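Local coordinates for protein serine--tRNA ligase (Pyrococcus horikoshii, PDB 2DQ0) that attaches serine to tRNA(Ser), and probably to tRNA(Sec) as well, using ATP, as a homodimeric class II aminoacyl-tRNA synthetase, at residues L50-I61 with L74-I85. Numbering follows the deposited sequence.
Sequences LRHERNKIAVEI and LLAKSREIVKRI
Ile57 and Ile81 interlock as reciprocal knobs: Ile57 enters the hole formed by Leu74, Lys77, Ser78 and Ile81, while Ile81 enters that of Leu50, Glu53, Arg54 and Ile57. Ile57 CD1 and Ile81 CD1 meet tip to tip at 3.3 Å. In Ile57 the branches divide the work, CG1 lying anti to the carbonyl carbon (chi1 -69°) and carrying CD1 to Ile81 and the aliphatic chain of Lys77, while CG2 faces Ser78 and Leu74. Ser78 is the polar wall of this hole: Ser78 OG donates to Leu74 O (2.7 Å) from above the carbonyl plane, opposite the backbone Ser78 N, and accepts from a water that also bonds weakly to Arg54 O. With alanine in place of Ser78, the water would probably lose its stronger anchor and Leu74 O one of its two donors. Toward one end Ile61 and Leu74 run alongside each other, pointing opposite ways, with Ile61 CG1 3.4 Å from Leu74 CB; toward the other, Leu50 CB packs on Ile85 CG1 at 3.8 Å. The axes of 50-61 and 74-85 approach to 9.9 Å with their directions 160° apart; the segments are part of the antiparallel coiled-coil arm of the N-terminal extension, which is involved in tRNA binding. On the solvent side long side chains give only aliphatic parts: exposed Arg51 touches Ile85 CD1 through CG while its NH1 bonds to Asn48, and Arg84 lays CG against Leu50 CD1 (3.5 Å), but its guanidinium turns away to a salt bridge with Glu87.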
# COMPACT_ATOMS: atom_id res chain seq x y z
N LEU A 50 26.85 39.39 28.19
CA LEU A 50 27.78 39.82 27.16
C LEU A 50 27.16 40.83 26.21
O LEU A 50 27.83 41.79 25.83
CB LEU A 50 28.34 38.63 26.39
CG LEU A 50 29.41 37.82 27.14
CD1 LEU A 50 29.81 36.61 26.29
CD2 LEU A 50 30.64 38.72 27.45
N ARG A 51 25.90 40.65 25.83
CA ARG A 51 25.25 41.61 24.94
C ARG A 51 25.27 42.99 25.61
O ARG A 51 25.55 44.00 24.96
CB ARG A 51 23.81 41.17 24.60
CG ARG A 51 23.78 39.96 23.65
CD ARG A 51 22.38 39.47 23.31
NE ARG A 51 21.52 40.57 22.89
CZ ARG A 51 20.51 41.05 23.62
NH1 ARG A 51 20.23 40.51 24.80
NH2 ARG A 51 19.80 42.07 23.17
N HIS A 52 25.01 43.01 26.91
CA HIS A 52 24.99 44.24 27.69
C HIS A 52 26.37 44.90 27.74
O HIS A 52 26.49 46.12 27.65
CB HIS A 52 24.53 43.95 29.11
CG HIS A 52 24.37 45.17 29.95
ND1 HIS A 52 23.19 45.88 30.02
CD2 HIS A 52 25.25 45.84 30.74
CE1 HIS A 52 23.34 46.92 30.81
NE2 HIS A 52 24.59 46.92 31.26
N GLU A 53 27.40 44.07 27.90
CA GLU A 53 28.77 44.57 27.96
C GLU A 53 29.12 45.19 26.61
O GLU A 53 29.80 46.22 26.54
CB GLU A 53 29.74 43.43 28.29
CG GLU A 53 30.91 43.82 29.19
CD GLU A 53 30.53 43.94 30.66
OE1 GLU A 53 29.72 44.82 31.02
OE2 GLU A 53 31.05 43.14 31.47
N ARG A 54 28.66 44.55 25.53
CA ARG A 54 28.90 45.03 24.17
C ARG A 54 28.43 46.48 24.08
O ARG A 54 29.12 47.33 23.51
CB ARG A 54 28.15 44.15 23.16
CG ARG A 54 27.77 44.84 21.84
CD ARG A 54 27.56 43.86 20.68
NE ARG A 54 26.44 42.92 20.79
CZ ARG A 54 25.17 43.27 21.01
NH1 ARG A 54 24.86 44.54 21.16
NH2 ARG A 54 24.21 42.36 21.03
N ASN A 55 27.27 46.74 24.67
CA ASN A 55 26.67 48.06 24.67
C ASN A 55 27.53 49.04 25.47
O ASN A 55 27.81 50.14 25.00
CB ASN A 55 25.26 47.97 25.27
CG ASN A 55 24.50 49.28 25.23
OD1 ASN A 55 24.84 50.20 24.50
ND2 ASN A 55 23.43 49.36 26.02
N LYS A 56 27.96 48.63 26.66
CA LYS A 56 28.78 49.50 27.51
C LYS A 56 30.10 49.83 26.83
O LYS A 56 30.47 51.00 26.72
CB LYS A 56 29.06 48.84 28.87
CG LYS A 56 27.89 48.86 29.85
CD LYS A 56 28.24 48.09 31.15
CE LYS A 56 27.11 48.13 32.20
NZ LYS A 56 27.38 47.34 33.45
N ILE A 57 30.82 48.81 26.39
CA ILE A 57 32.09 49.02 25.73
C ILE A 57 31.91 49.93 24.53
O ILE A 57 32.82 50.66 24.14
CB ILE A 57 32.71 47.68 25.27
CG1 ILE A 57 33.14 46.87 26.50
CG2 ILE A 57 33.94 47.91 24.40
CD1 ILE A 57 33.73 45.52 26.17
N ALA A 58 30.71 49.90 23.94
CA ALA A 58 30.43 50.73 22.77
C ALA A 58 30.33 52.19 23.15
O ALA A 58 31.07 53.01 22.62
CB ALA A 58 29.14 50.28 22.08
N VAL A 59 29.43 52.52 24.06
CA VAL A 59 29.27 53.91 24.48
C VAL A 59 30.60 54.44 25.02
O VAL A 59 30.86 55.64 24.98
CB VAL A 59 28.17 54.08 25.57
CG1 VAL A 59 26.85 53.50 25.08
CG2 VAL A 59 28.60 53.41 26.87
N GLU A 60 31.44 53.52 25.50
CA GLU A 60 32.74 53.88 26.05
C GLU A 60 33.80 54.25 25.02
O GLU A 60 34.62 55.13 25.27
CB GLU A 60 33.27 52.76 26.93
CG GLU A 60 33.22 53.13 28.38
CD GLU A 60 33.76 54.52 28.63
OE1 GLU A 60 34.94 54.76 28.31
OE2 GLU A 60 32.99 55.37 29.14
N ILE A 61 33.79 53.57 23.89
CA ILE A 61 34.75 53.86 22.84
C ILE A 61 34.44 55.25 22.29
O ILE A 61 35.34 56.08 22.13
CB ILE A 61 34.67 52.83 21.70
CG1 ILE A 61 35.38 51.55 22.12
CG2 ILE A 61 35.26 53.41 20.43
CD1 ILE A 61 35.30 50.44 21.09
N LEU A 74 39.67 48.63 24.08
CA LEU A 74 38.23 48.44 24.03
C LEU A 74 37.81 47.71 22.74
O LEU A 74 36.95 46.83 22.77
CB LEU A 74 37.52 49.79 24.14
CG LEU A 74 37.57 50.40 25.55
CD1 LEU A 74 36.95 51.79 25.57
CD2 LEU A 74 36.82 49.49 26.51
N LEU A 75 38.45 48.06 21.63
CA LEU A 75 38.18 47.43 20.34
C LEU A 75 38.54 45.95 20.35
O LEU A 75 37.92 45.15 19.65
CB LEU A 75 38.94 48.15 19.22
CG LEU A 75 38.35 49.52 18.83
CD1 LEU A 75 39.32 50.29 17.95
CD2 LEU A 75 37.02 49.31 18.11
N ALA A 76 39.55 45.59 21.13
CA ALA A 76 39.97 44.19 21.22
C ALA A 76 39.06 43.43 22.21
O ALA A 76 38.80 42.24 22.04
CB ALA A 76 41.43 44.09 21.67
N LYS A 77 38.59 44.13 23.23
CA LYS A 77 37.69 43.50 24.19
C LYS A 77 36.39 43.27 23.41
O LYS A 77 35.75 42.22 23.51
CB LYS A 77 37.45 44.41 25.39
CG LYS A 77 36.90 43.68 26.61
CD LYS A 77 36.70 44.64 27.80
CE LYS A 77 38.02 45.27 28.28
NZ LYS A 77 37.83 46.27 29.37
N SER A 78 36.02 44.25 22.59
CA SER A 78 34.84 44.15 21.76
C SER A 78 34.92 42.90 20.89
O SER A 78 33.95 42.15 20.77
CB SER A 78 34.72 45.39 20.88
OG SER A 78 34.47 46.53 21.68
N ARG A 79 36.09 42.68 20.29
CA ARG A 79 36.33 41.53 19.42
C ARG A 79 36.18 40.20 20.16
O ARG A 79 35.78 39.19 19.56
CB ARG A 79 37.73 41.63 18.81
CG ARG A 79 37.87 42.66 17.68
CD ARG A 79 39.31 43.16 17.53
NE ARG A 79 40.29 42.08 17.53
CZ ARG A 79 41.60 42.25 17.67
NH1 ARG A 79 42.10 43.47 17.83
NH2 ARG A 79 42.41 41.20 17.67
N GLU A 80 36.47 40.17 21.46
CA GLU A 80 36.34 38.92 22.18
C GLU A 80 34.88 38.67 22.58
O GLU A 80 34.46 37.52 22.69
CB GLU A 80 37.28 38.86 23.41
CG GLU A 80 37.11 39.96 24.45
CD GLU A 80 37.68 39.58 25.83
OE1 GLU A 80 38.78 39.00 25.89
OE2 GLU A 80 37.02 39.88 26.86
N ILE A 81 34.10 39.73 22.78
CA ILE A 81 32.71 39.55 23.15
C ILE A 81 31.94 38.87 22.01
O ILE A 81 31.22 37.89 22.25
CB ILE A 81 32.05 40.89 23.56
CG1 ILE A 81 32.66 41.37 24.89
CG2 ILE A 81 30.54 40.70 23.73
CD1 ILE A 81 32.20 42.73 25.32
N VAL A 82 32.11 39.35 20.79
CA VAL A 82 31.42 38.70 19.67
C VAL A 82 31.91 37.26 19.50
O VAL A 82 31.11 36.36 19.26
CB VAL A 82 31.60 39.47 18.31
CG1 VAL A 82 30.30 40.15 17.92
CG2 VAL A 82 32.71 40.49 18.41
N LYS A 83 33.22 37.06 19.62
CA LYS A 83 33.81 35.72 19.50
C LYS A 83 33.16 34.80 20.52
O LYS A 83 32.78 33.67 20.21
CB LYS A 83 35.33 35.74 19.76
CG LYS A 83 36.01 34.36 19.84
CD LYS A 83 37.55 34.46 19.76
CE LYS A 83 38.27 33.11 19.90
NZ LYS A 83 38.32 32.59 21.32
N ARG A 84 33.04 35.31 21.74
CA ARG A 84 32.47 34.56 22.85
C ARG A 84 30.98 34.33 22.67
O ARG A 84 30.50 33.20 22.85
CB ARG A 84 32.76 35.30 24.17
CG ARG A 84 32.41 34.49 25.42
CD ARG A 84 33.08 33.11 25.38
NE ARG A 84 32.52 32.21 26.38
CZ ARG A 84 32.54 30.89 26.29
NH1 ARG A 84 33.10 30.30 25.23
NH2 ARG A 84 31.99 30.15 27.24
N ILE A 85 30.26 35.39 22.32
CA ILE A 85 28.82 35.33 22.10
C ILE A 85 28.49 34.20 21.11
O ILE A 85 27.60 33.37 21.38
CB ILE A 85 28.27 36.71 21.60
CG1 ILE A 85 27.90 37.58 22.81
CG2 ILE A 85 27.05 36.52 20.72
CD1 ILE A 85 27.36 38.94 22.44
O HOH W 1 31.87 46.05 22.06